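Local coordinates for protein geranyltranstransferase (Thermotoga maritima, PDB 2FTZ) that probably condenses geranyl diphosphate with isopentenyl diphosphate to make farnesyl diphosphate, releasing diphosphate, at residues A[32-37]-A[109-114]; A[21-26]-A[37-42]; A[59-64]-A[265-270]. All coordinates share one frame; numbering follows the deposited sequence. Where two conformers were deposited one is given.

Contact 1: residues A[32-37]-A[109-114]; sequences LLTEEA and EDIALL. With EDO (1,2-ethanediol), chain F; EDO (1,2-ethanediol), chain G.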
loop_
_atom_site.group_PDB
_atom_site.type_symbol
_atom_site.label_atom_id
_atom_site.label_comp_id
_atom_site.label_asym_id
_atom_site.label_seq_id
_atom_site.Cartn_x
_atom_site.Cartn_y
_atom_site.Cartn_z
ATOM N N LEU A 32 13.822 3.254 -14.240
ATOM C CA LEU A 32 14.112 2.717 -12.929
ATOM C C LEU A 32 14.175 1.195 -12.923
ATOM O O LEU A 32 13.276 0.553 -13.476
ATOM C CB LEU A 32 13.086 3.165 -11.887
ATOM C CG LEU A 32 13.092 4.659 -11.593
ATOM C CD1 LEU A 32 11.798 5.032 -10.763
ATOM C CD2 LEU A 32 14.394 5.147 -10.908
ATOM N N LEU A 33 15.183 0.642 -12.235
ATOM C CA LEU A 33 15.251 -0.786 -11.905
ATOM C C LEU A 33 14.006 -1.252 -11.135
ATOM O O LEU A 33 13.538 -2.352 -11.335
ATOM C CB LEU A 33 16.458 -1.109 -11.036
ATOM C CG LEU A 33 17.836 -1.102 -11.658
ATOM C CD1 LEU A 33 18.812 -1.536 -10.566
ATOM C CD2 LEU A 33 17.876 -2.079 -12.840
ATOM N N THR A 34 13.439 -0.379 -10.312
ATOM C CA THR A 34 12.222 -0.667 -9.567
ATOM C C THR A 34 11.052 -0.970 -10.514
ATOM O O THR A 34 10.256 -1.877 -10.250
ATOM C CB THR A 34 11.903 0.471 -8.551
ATOM O OG1 THR A 34 13.002 0.596 -7.641
ATOM C CG2 THR A 34 10.608 0.173 -7.756
ATOM N N GLU A 35 10.929 -0.191 -11.591
ATOM C CA GLU A 35 9.898 -0.426 -12.623
ATOM C C GLU A 35 10.088 -1.772 -13.320
ATOM O O GLU A 35 9.116 -2.547 -13.522
ATOM C CB GLU A 35 9.890 0.718 -13.595
ATOM C CG GLU A 35 9.465 2.099 -13.057
ATOM C CD GLU A 35 9.547 3.150 -14.128
ATOM O OE1 GLU A 35 10.686 3.424 -14.586
ATOM O OE2 GLU A 35 8.477 3.674 -14.561
ATOM N N GLU A 36 11.331 -2.041 -13.695
ATOM C CA GLU A 36 11.697 -3.308 -14.326
ATOM C C GLU A 36 11.353 -4.486 -13.401
ATOM O O GLU A 36 10.878 -5.533 -13.858
ATOM C CB GLU A 36 13.180 -3.325 -14.693
ATOM C CG GLU A 36 13.578 -4.599 -15.480
ATOM C CD GLU A 36 15.071 -4.717 -15.710
ATOM O OE1 GLU A 36 15.742 -3.667 -15.920
ATOM O OE2 GLU A 36 15.568 -5.877 -15.691
ATOM N N ALA A 37 11.635 -4.332 -12.122
ATOM C CA ALA A 37 11.346 -5.377 -11.144
ATOM C C ALA A 37 9.850 -5.673 -10.980
ATOM O O ALA A 37 9.443 -6.832 -10.836
ATOM C CB ALA A 37 11.974 -4.994 -9.732
ATOM N N GLU A 109 17.418 -6.519 -2.496
ATOM C CA GLU A 109 16.371 -6.435 -1.508
ATOM C C GLU A 109 15.740 -5.060 -1.428
ATOM O O GLU A 109 14.550 -4.949 -1.175
ATOM C CB GLU A 109 16.983 -6.760 -0.147
ATOM C CG GLU A 109 16.010 -6.947 0.950
ATOM C CD GLU A 109 16.652 -7.652 2.180
ATOM O OE1 GLU A 109 17.807 -8.172 2.076
ATOM O OE2 GLU A 109 15.983 -7.661 3.221
ATOM N N ASP A 110 16.548 -4.019 -1.634
ATOM C CA ASP A 110 16.052 -2.636 -1.669
ATOM C C ASP A 110 15.040 -2.449 -2.810
ATOM O O ASP A 110 13.923 -1.937 -2.620
ATOM C CB ASP A 110 17.226 -1.616 -1.776
ATOM C CG ASP A 110 18.287 -1.935 -2.896
ATOM O OD1 ASP A 110 18.298 -3.005 -3.583
ATOM O OD2 ASP A 110 19.179 -1.062 -3.061
ATOM N N ILE A 111 15.445 -2.886 -3.999
ATOM C CA ILE A 111 14.620 -2.724 -5.176
ATOM C C ILE A 111 13.357 -3.551 -5.036
ATOM O O ILE A 111 12.264 -3.077 -5.386
ATOM C CB ILE A 111 15.385 -3.113 -6.426
ATOM C CG1 ILE A 111 16.595 -2.179 -6.637
ATOM C CG2 ILE A 111 14.497 -3.051 -7.677
ATOM C CD1 ILE A 111 16.243 -0.699 -6.730
ATOM N N ALA A 112 13.484 -4.773 -4.520
ATOM C CA ALA A 112 12.339 -5.663 -4.364
ATOM C C ALA A 112 11.301 -5.087 -3.371
ATOM O O ALA A 112 10.089 -5.174 -3.604
ATOM C CB ALA A 112 12.779 -7.087 -3.943
ATOM N N LEU A 113 11.778 -4.504 -2.276
ATOM C CA LEU A 113 10.901 -3.892 -1.261
ATOM C C LEU A 113 10.087 -2.788 -1.935
ATOM O O LEU A 113 8.850 -2.687 -1.777
ATOM C CB LEU A 113 11.746 -3.275 -0.145
ATOM C CG LEU A 113 11.000 -2.479 0.932
ATOM C CD1 LEU A 113 10.159 -3.471 1.725
ATOM C CD2 LEU A 113 11.897 -1.674 1.848
ATOM N N LEU A 114 10.787 -1.951 -2.672
ATOM C CA LEU A 114 10.149 -0.805 -3.349
ATOM C C LEU A 114 9.184 -1.290 -4.430
ATOM O O LEU A 114 8.130 -0.743 -4.568
ATOM C CB LEU A 114 11.186 0.100 -3.994
ATOM C CG LEU A 114 12.027 0.828 -2.935
ATOM C CD1 LEU A 114 13.146 1.602 -3.569
ATOM C CD2 LEU A 114 11.172 1.708 -2.026
HETATM C C1 EDO F . 20.948 -6.113 -1.139
HETATM O O1 EDO F . 20.174 -7.134 -1.788
HETATM C C2 EDO F . 20.481 -4.741 -1.615
HETATM O O2 EDO F . 19.962 -4.009 -0.496
HETATM C C1 EDO G . 19.991 -0.263 -6.089
HETATM O O1 EDO G . 20.871 -0.909 -5.163
HETATM C C2 EDO G . 20.375 -0.672 -7.501
HETATM O O2 EDO G . 21.018 -1.948 -7.417
#

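Contact 2: residues A[21-26]-A[37-42]; sequences RIREIL and AMLYSA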
loop_
_atom_site.group_PDB
_atom_site.type_symbol
_atom_site.label_atom_id
_atom_site.label_comp_id
_atom_site.label_asym_id
_atom_site.label_seq_id
_atom_site.Cartn_x
_atom_site.Cartn_y
_atom_site.Cartn_z
ATOM N N ARG A 21 -3.005 -5.797 -20.375
ATOM C CA ARG A 21 -3.229 -4.649 -19.508
ATOM C C ARG A 21 -2.108 -4.520 -18.481
ATOM O O ARG A 21 -1.647 -3.414 -18.187
ATOM C CB ARG A 21 -4.579 -4.764 -18.791
ATOM C CG ARG A 21 -4.907 -3.596 -17.880
ATOM C CD ARG A 21 -4.918 -2.248 -18.580
ATOM N NE ARG A 21 -6.005 -2.148 -19.541
ATOM C CZ ARG A 21 -7.295 -2.000 -19.228
ATOM N NH1 ARG A 21 -7.705 -1.952 -17.959
ATOM N NH2 ARG A 21 -8.192 -1.899 -20.198
ATOM N N ILE A 22 -1.688 -5.642 -17.912
ATOM C CA ILE A 22 -0.569 -5.643 -16.969
ATOM C C ILE A 22 0.701 -5.093 -17.614
ATOM O O ILE A 22 1.394 -4.247 -17.023
ATOM C CB ILE A 22 -0.318 -7.049 -16.410
ATOM C CG1 ILE A 22 -1.433 -7.390 -15.402
ATOM C CG2 ILE A 22 1.091 -7.148 -15.706
ATOM C CD1 ILE A 22 -1.354 -8.863 -14.976
ATOM N N ARG A 23 1.006 -5.541 -18.819
ATOM C CA ARG A 23 2.170 -5.001 -19.535
ATOM C C ARG A 23 2.043 -3.488 -19.827
ATOM O O ARG A 23 3.023 -2.756 -19.720
ATOM C CB ARG A 23 2.464 -5.837 -20.777
ATOM C CG ARG A 23 3.028 -7.223 -20.448
ATOM C CD ARG A 23 3.571 -7.932 -21.683
ATOM N NE ARG A 23 4.125 -9.249 -21.361
ATOM C CZ ARG A 23 5.318 -9.488 -20.805
ATOM N NH1 ARG A 23 6.139 -8.500 -20.460
ATOM N NH2 ARG A 23 5.689 -10.749 -20.587
ATOM N N GLU A 24 0.850 -2.999 -20.136
ATOM C CA GLU A 24 0.619 -1.560 -20.322
ATOM C C GLU A 24 0.877 -0.753 -19.065
ATOM O O GLU A 24 1.574 0.312 -19.093
ATOM C CB GLU A 24 -0.828 -1.290 -20.795
ATOM C CG GLU A 24 -1.127 -1.600 -22.252
ATOM C CD GLU A 24 -2.641 -1.734 -22.555
ATOM O OE1 GLU A 24 -3.470 -1.534 -21.633
ATOM O OE2 GLU A 24 -2.995 -2.061 -23.716
ATOM N N ILE A 25 0.286 -1.197 -17.954
ATOM C CA ILE A 25 0.440 -0.499 -16.694
ATOM C C ILE A 25 1.885 -0.500 -16.188
ATOM O O ILE A 25 2.336 0.476 -15.591
ATOM C CB ILE A 25 -0.501 -1.100 -15.614
ATOM C CG1 ILE A 25 -1.954 -0.872 -16.011
ATOM C CG2 ILE A 25 -0.206 -0.495 -14.237
ATOM C CD1 ILE A 25 -2.923 -1.708 -15.154
ATOM N N LEU A 26 2.582 -1.622 -16.381
ATOM C CA LEU A 26 3.919 -1.774 -15.878
ATOM C C LEU A 26 5.042 -1.458 -16.853
ATOM O O LEU A 26 6.210 -1.664 -16.511
ATOM C CB LEU A 26 4.090 -3.178 -15.299
ATOM C CG LEU A 26 3.173 -3.510 -14.116
ATOM C CD1 LEU A 26 3.408 -4.934 -13.648
ATOM C CD2 LEU A 26 3.325 -2.533 -12.957
ATOM N N ALA A 37 11.635 -4.332 -12.122
ATOM C CA ALA A 37 11.346 -5.377 -11.144
ATOM C C ALA A 37 9.850 -5.673 -10.980
ATOM O O ALA A 37 9.443 -6.832 -10.836
ATOM C CB ALA A 37 11.974 -4.994 -9.732
ATOM N N MET A 38 9.019 -4.624 -10.904
ATOM C CA MET A 38 7.580 -4.789 -10.909
ATOM C C MET A 38 7.079 -5.527 -12.117
ATOM O O MET A 38 6.302 -6.493 -11.985
ATOM C CB MET A 38 6.858 -3.432 -10.789
ATOM C CG MET A 38 7.119 -2.731 -9.488
ATOM S SD MET A 38 6.064 -1.245 -9.355
ATOM C CE MET A 38 6.908 -0.183 -10.463
ATOM N N LEU A 39 7.571 -5.154 -13.309
ATOM C CA LEU A 39 7.176 -5.839 -14.512
ATOM C C LEU A 39 7.648 -7.316 -14.505
ATOM O O LEU A 39 6.916 -8.214 -14.884
ATOM C CB LEU A 39 7.778 -5.074 -15.713
ATOM C CG LEU A 39 7.478 -5.635 -17.112
ATOM C CD1 LEU A 39 5.939 -5.803 -17.408
ATOM C CD2 LEU A 39 8.128 -4.746 -18.187
ATOM N N TYR A 40 8.880 -7.542 -14.076
ATOM C CA TYR A 40 9.443 -8.914 -13.979
ATOM C C TYR A 40 8.544 -9.806 -13.136
ATOM O O TYR A 40 8.093 -10.896 -13.559
ATOM C CB TYR A 40 10.834 -8.825 -13.360
ATOM C CG TYR A 40 11.474 -10.169 -13.009
ATOM C CD1 TYR A 40 12.137 -10.910 -13.982
ATOM C CD2 TYR A 40 11.457 -10.663 -11.709
ATOM C CE1 TYR A 40 12.762 -12.135 -13.673
ATOM C CE2 TYR A 40 12.074 -11.916 -11.368
ATOM C CZ TYR A 40 12.736 -12.634 -12.376
ATOM O OH TYR A 40 13.363 -13.861 -12.129
ATOM N N SER A 41 8.257 -9.338 -11.918
ATOM C CA SER A 41 7.470 -10.111 -10.979
ATOM C C SER A 41 6.056 -10.410 -11.468
ATOM O O SER A 41 5.531 -11.494 -11.221
ATOM C CB SER A 41 7.429 -9.395 -9.656
ATOM O OG SER A 41 8.700 -9.449 -9.024
ATOM N N ALA A 42 5.436 -9.443 -12.128
ATOM C CA ALA A 42 4.086 -9.562 -12.604
ATOM C C ALA A 42 3.955 -10.461 -13.834
ATOM O O ALA A 42 2.852 -10.938 -14.149
ATOM C CB ALA A 42 3.512 -8.157 -12.891
#

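Contact 3: residues A[59-64]-A[265-270]; sequences EDLGVE and EGLFRT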
loop_
_atom_site.group_PDB
_atom_site.type_symbol
_atom_site.label_atom_id
_atom_site.label_comp_id
_atom_site.label_asym_id
_atom_site.label_seq_id
_atom_site.Cartn_x
_atom_site.Cartn_y
_atom_site.Cartn_z
ATOM N N GLU A 59 -18.803 -11.734 -16.433
ATOM C CA GLU A 59 -19.484 -12.234 -17.627
ATOM C C GLU A 59 -20.841 -12.855 -17.285
ATOM O O GLU A 59 -21.853 -12.579 -17.917
ATOM C CB GLU A 59 -18.663 -13.308 -18.320
ATOM C CG GLU A 59 -17.397 -12.854 -18.969
ATOM C CD GLU A 59 -16.734 -13.961 -19.795
ATOM O OE1 GLU A 59 -17.457 -14.695 -20.475
ATOM O OE2 GLU A 59 -15.489 -14.064 -19.777
ATOM N N ASP A 60 -20.847 -13.762 -16.320
ATOM C CA ASP A 60 -22.086 -14.386 -15.857
ATOM C C ASP A 60 -23.140 -13.336 -15.461
ATOM O O ASP A 60 -24.326 -13.551 -15.632
ATOM C CB ASP A 60 -21.803 -15.269 -14.656
ATOM C CG ASP A 60 -21.339 -16.679 -15.029
ATOM O OD1 ASP A 60 -21.802 -17.226 -16.057
ATOM O OD2 ASP A 60 -20.591 -17.280 -14.203
ATOM N N LEU A 61 -22.687 -12.210 -14.931
ATOM C CA LEU A 61 -23.568 -11.160 -14.409
ATOM C C LEU A 61 -23.864 -10.099 -15.469
ATOM O O LEU A 61 -24.818 -9.349 -15.318
ATOM C CB LEU A 61 -22.939 -10.490 -13.168
ATOM C CG LEU A 61 -22.908 -11.272 -11.850
ATOM C CD1 LEU A 61 -22.081 -10.471 -10.848
ATOM C CD2 LEU A 61 -24.277 -11.604 -11.270
ATOM N N GLY A 62 -23.063 -10.055 -16.530
ATOM C CA GLY A 62 -23.243 -9.082 -17.605
ATOM C C GLY A 62 -22.762 -7.697 -17.214
ATOM O O GLY A 62 -23.392 -6.704 -17.545
ATOM N N VAL A 63 -21.653 -7.637 -16.489
ATOM C CA VAL A 63 -21.062 -6.392 -16.031
ATOM C C VAL A 63 -20.181 -5.819 -17.140
ATOM O O VAL A 63 -19.534 -6.577 -17.865
ATOM C CB VAL A 63 -20.214 -6.634 -14.770
ATOM C CG1 VAL A 63 -19.288 -5.472 -14.511
ATOM C CG2 VAL A 63 -21.124 -6.944 -13.577
ATOM N N GLU A 64 -20.187 -4.492 -17.258
ATOM C CA GLU A 64 -19.381 -3.751 -18.228
ATOM C C GLU A 64 -17.926 -4.191 -18.182
ATOM O O GLU A 64 -17.302 -4.177 -17.114
ATOM C CB GLU A 64 -19.462 -2.243 -17.926
ATOM C CG GLU A 64 -19.111 -1.311 -19.106
ATOM C CD GLU A 64 -17.669 -0.810 -19.096
ATOM O OE1 GLU A 64 -17.213 -0.347 -18.020
ATOM O OE2 GLU A 64 -17.005 -0.876 -20.170
ATOM N N GLU A 265 -26.886 -19.355 -7.707
ATOM C CA GLU A 265 -26.943 -18.000 -8.244
ATOM C C GLU A 265 -26.994 -18.006 -9.787
ATOM O O GLU A 265 -27.080 -16.971 -10.397
ATOM C CB GLU A 265 -25.727 -17.199 -7.777
ATOM C CG GLU A 265 -25.711 -16.907 -6.293
ATOM C CD GLU A 265 -26.595 -15.730 -5.874
ATOM O OE1 GLU A 265 -27.015 -14.911 -6.706
ATOM O OE2 GLU A 265 -26.856 -15.618 -4.677
ATOM N N GLY A 266 -26.922 -19.173 -10.404
ATOM C CA GLY A 266 -27.005 -19.291 -11.874
ATOM C C GLY A 266 -25.755 -18.819 -12.597
ATOM O O GLY A 266 -25.807 -18.422 -13.764
ATOM N N LEU A 267 -24.626 -18.857 -11.907
ATOM C CA LEU A 267 -23.352 -18.362 -12.429
ATOM C C LEU A 267 -22.608 -19.505 -13.125
ATOM O O LEU A 267 -21.646 -20.019 -12.604
ATOM C CB LEU A 267 -22.531 -17.742 -11.306
ATOM C CG LEU A 267 -23.246 -16.659 -10.470
ATOM C CD1 LEU A 267 -22.436 -16.362 -9.139
ATOM C CD2 LEU A 267 -23.491 -15.413 -11.308
ATOM N N PHE A 268 -23.081 -19.889 -14.318
ATOM C CA PHE A 268 -22.641 -21.150 -14.941
ATOM C C PHE A 268 -21.215 -21.131 -15.478
ATOM O O PHE A 268 -20.523 -22.151 -15.387
ATOM C CB PHE A 268 -23.633 -21.606 -16.018
ATOM C CG PHE A 268 -24.929 -22.055 -15.428
ATOM C CD1 PHE A 268 -24.962 -23.158 -14.600
ATOM C CD2 PHE A 268 -26.063 -21.283 -15.563
ATOM C CE1 PHE A 268 -26.152 -23.562 -13.993
ATOM C CE2 PHE A 268 -27.251 -21.665 -14.964
ATOM C CZ PHE A 268 -27.294 -22.800 -14.173
ATOM N N ARG A 269 -20.751 -20.001 -16.014
ATOM C CA ARG A 269 -19.346 -19.938 -16.472
ATOM C C ARG A 269 -18.373 -20.103 -15.291
ATOM O O ARG A 269 -17.374 -20.824 -15.349
ATOM C CB ARG A 269 -19.060 -18.637 -17.199
ATOM C CG ARG A 269 -19.889 -18.405 -18.468
ATOM C CD ARG A 269 -19.506 -17.029 -19.015
ATOM N NE ARG A 269 -20.288 -16.591 -20.175
ATOM C CZ ARG A 269 -19.836 -16.507 -21.428
ATOM N NH1 ARG A 269 -18.588 -16.854 -21.746
ATOM N NH2 ARG A 269 -20.647 -16.067 -22.382
ATOM N N THR A 270 -18.721 -19.455 -14.197
ATOM C CA THR A 270 -17.951 -19.513 -12.964
ATOM C C THR A 270 -18.015 -20.918 -12.412
ATOM O O THR A 270 -17.000 -21.451 -11.981
ATOM C CB THR A 270 -18.466 -18.506 -11.965
ATOM O OG1 THR A 270 -18.480 -17.182 -12.574
ATOM C CG2 THR A 270 -17.661 -18.515 -10.679
HETATM O O HOH W 1 -24.162 -17.995 -16.723
#

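Contact 1: residues A[32-37]-A[109-114]
T34 and I111 bring their backbones to within 5.4 Å of each other (CA to CA) where the first turns of two helices, 33-37 and 109-114, cross at -65°. I111 lies at the middle of the contact. Its CG2 packs against the methyl of A37 (CG2 to CB 3.8 Å) and the CA of T34, while its other branch carries CD1 up beside the hydroxyl of T34 (CD1 to OG1 3.6 Å). The T34 side chain divides its work. With CG2 anti to the backbone N, its methyl lies on CB of L114 (3.8 Å) and OG1 is turned to E155 of the second subunit. That carboxylate satisfies the polar atoms at the start of the helix, the buried OG1 of T34 and the N-H of L33. At the partly exposed end of the contact, CD1 of L33 touches C2 of one ethanediol (3.5 Å), whose O1 donates to OD2 of D110 (2.7 Å). D110 has CG between its backbone N and carbonyl carbon (chi1 49°), which brings OD1 back to the N-H of I111 in a weak bond, and OD2 also pairs with R158 of the second subunit. An alanine here would probably leave R158 without this carboxylate and the diol without its acceptor. A second ethanediol, like the first probably from the crystallisation liquor, takes the N-H of E109. Helix 103-107 lies against A37 and A112 through C103, H85 of helix 69-87 bonds the carbonyl of L113, and helix 147-158 of the second subunit, carrying A151, E155 and R158, faces the contact.

Contact 2: residues A[21-26]-A[37-42]
L26 has CG anti to its carbonyl carbon (chi1 -62°), which points its two methyls at helix 37-42; L39 has CG anti to the backbone N (chi1 -180°), which lays its CD1 alongside the root of L26. The two leucines thus overlap flank to flank, CD1 of L39 meeting CB of L26 at 3.8 Å, and CB of L39 rests on the backbone O of L26. Farther in, the methyls of L26 separate. CD1 presses on CB of A42 at 3.3 Å, tighter than an ordinary carbon-carbon contact, and also sits over the carbonyl oxygen of M38; CD2 reaches CB of M38 at 4.2 Å. One turn back, CG2 of I22 meets the same methyl (CG2 to A42 CB 3.8 Å). A42 thus takes two branched side chains from successive turns against its one methyl, while the backbones come nearest at L26 and L39 (CA to CA 5.4 Å). The contact is mainly apolar; in one of its two conformers the R23 guanidinium also approaches CD1 of L39 obliquely. On its inner side helix 109-127 supplies the floor, with L122 under L26 and A115 against M38, while M38 also meets Y144 of the second subunit. At the far end, R48 touches I22 and bonds the carbonyl of A42. The two segments run nearly antiparallel (168°), with axes 9.8 Å apart. Joined by one short loop, helices 19-26 and 33-43 make an antiparallel helical hairpin, a local pair at the N-terminal side of the all-alpha isoprenoid synthase fold.

Contact 3: residues A[59-64]-A[265-270]
D60, near the C-terminal end of helix 49-61, offers its carboxylate to the N-terminus of helix 268-273, a polar end-to-end contact between distant helices of the all-alpha isoprenoid synthase fold. The first helix closes in a Schellman motif, with G62 as its C-prime residue at positive phi; L267, the centre of an inverse gamma turn, holds the N-cap position of the second. The two carboxylate oxygens share the work. OD2 takes two donors of T270: the backbone N at 2.9 Å on the syn side, and OG1, which donates at 2.7 Å on the anti side, both somewhat out of the carboxylate plane. OD1 accepts the N-H of R269 through its syn lone pair (3.0 Å, 155°). The D60 side chain is thus fixed in rotation by three bonds, and these donors together with the nearby helix N-terminus would probably favour its ionised form. Beneath the carboxylate, CB of D60 lies on CD2 of L267 (3.8 Å), and that methyl also meets CD2 of L61 (3.9 Å), giving the polar cluster an apolar base shared with F188 of helix 177-189. L57 and T56, one turn back on helix 49-61, touch T270 as well. R269, extended from CG to NE, crosses E59 at about a right angle. In one of its two conformers, E59 OE1 stands over a face of the guanidinium and pairs with NH1 in a salt bridge (2.7 Å), a pairing that may be only partly occupied. A water bridges the two segments, donating to OD1 of D60 at 2.6 Å and accepting the N-H of F268 at 3.2 Å.

Overall arrangement
Contacts 1 and 2 are neighbours, centres 12 Å apart, because both use helix 33-43 and share A37: contact 1 takes the start of that helix to the dimer side, contact 2 its continuation to the preceding helix. Contact 3 lies on the opposite side of the chain's centre from contact 1, with centres 38 Å apart; it is nearer to contact 2, nearest atoms about 9 Å apart. The aspartate-rich motif expected of this family probably begins at the end of helix 69-87, which borders contacts 1 and 2, and continues into the following loop, which also touches contact 1. An unidentified ligand, perhaps marking a pocket, lies about 5 Å from the side chain of L114.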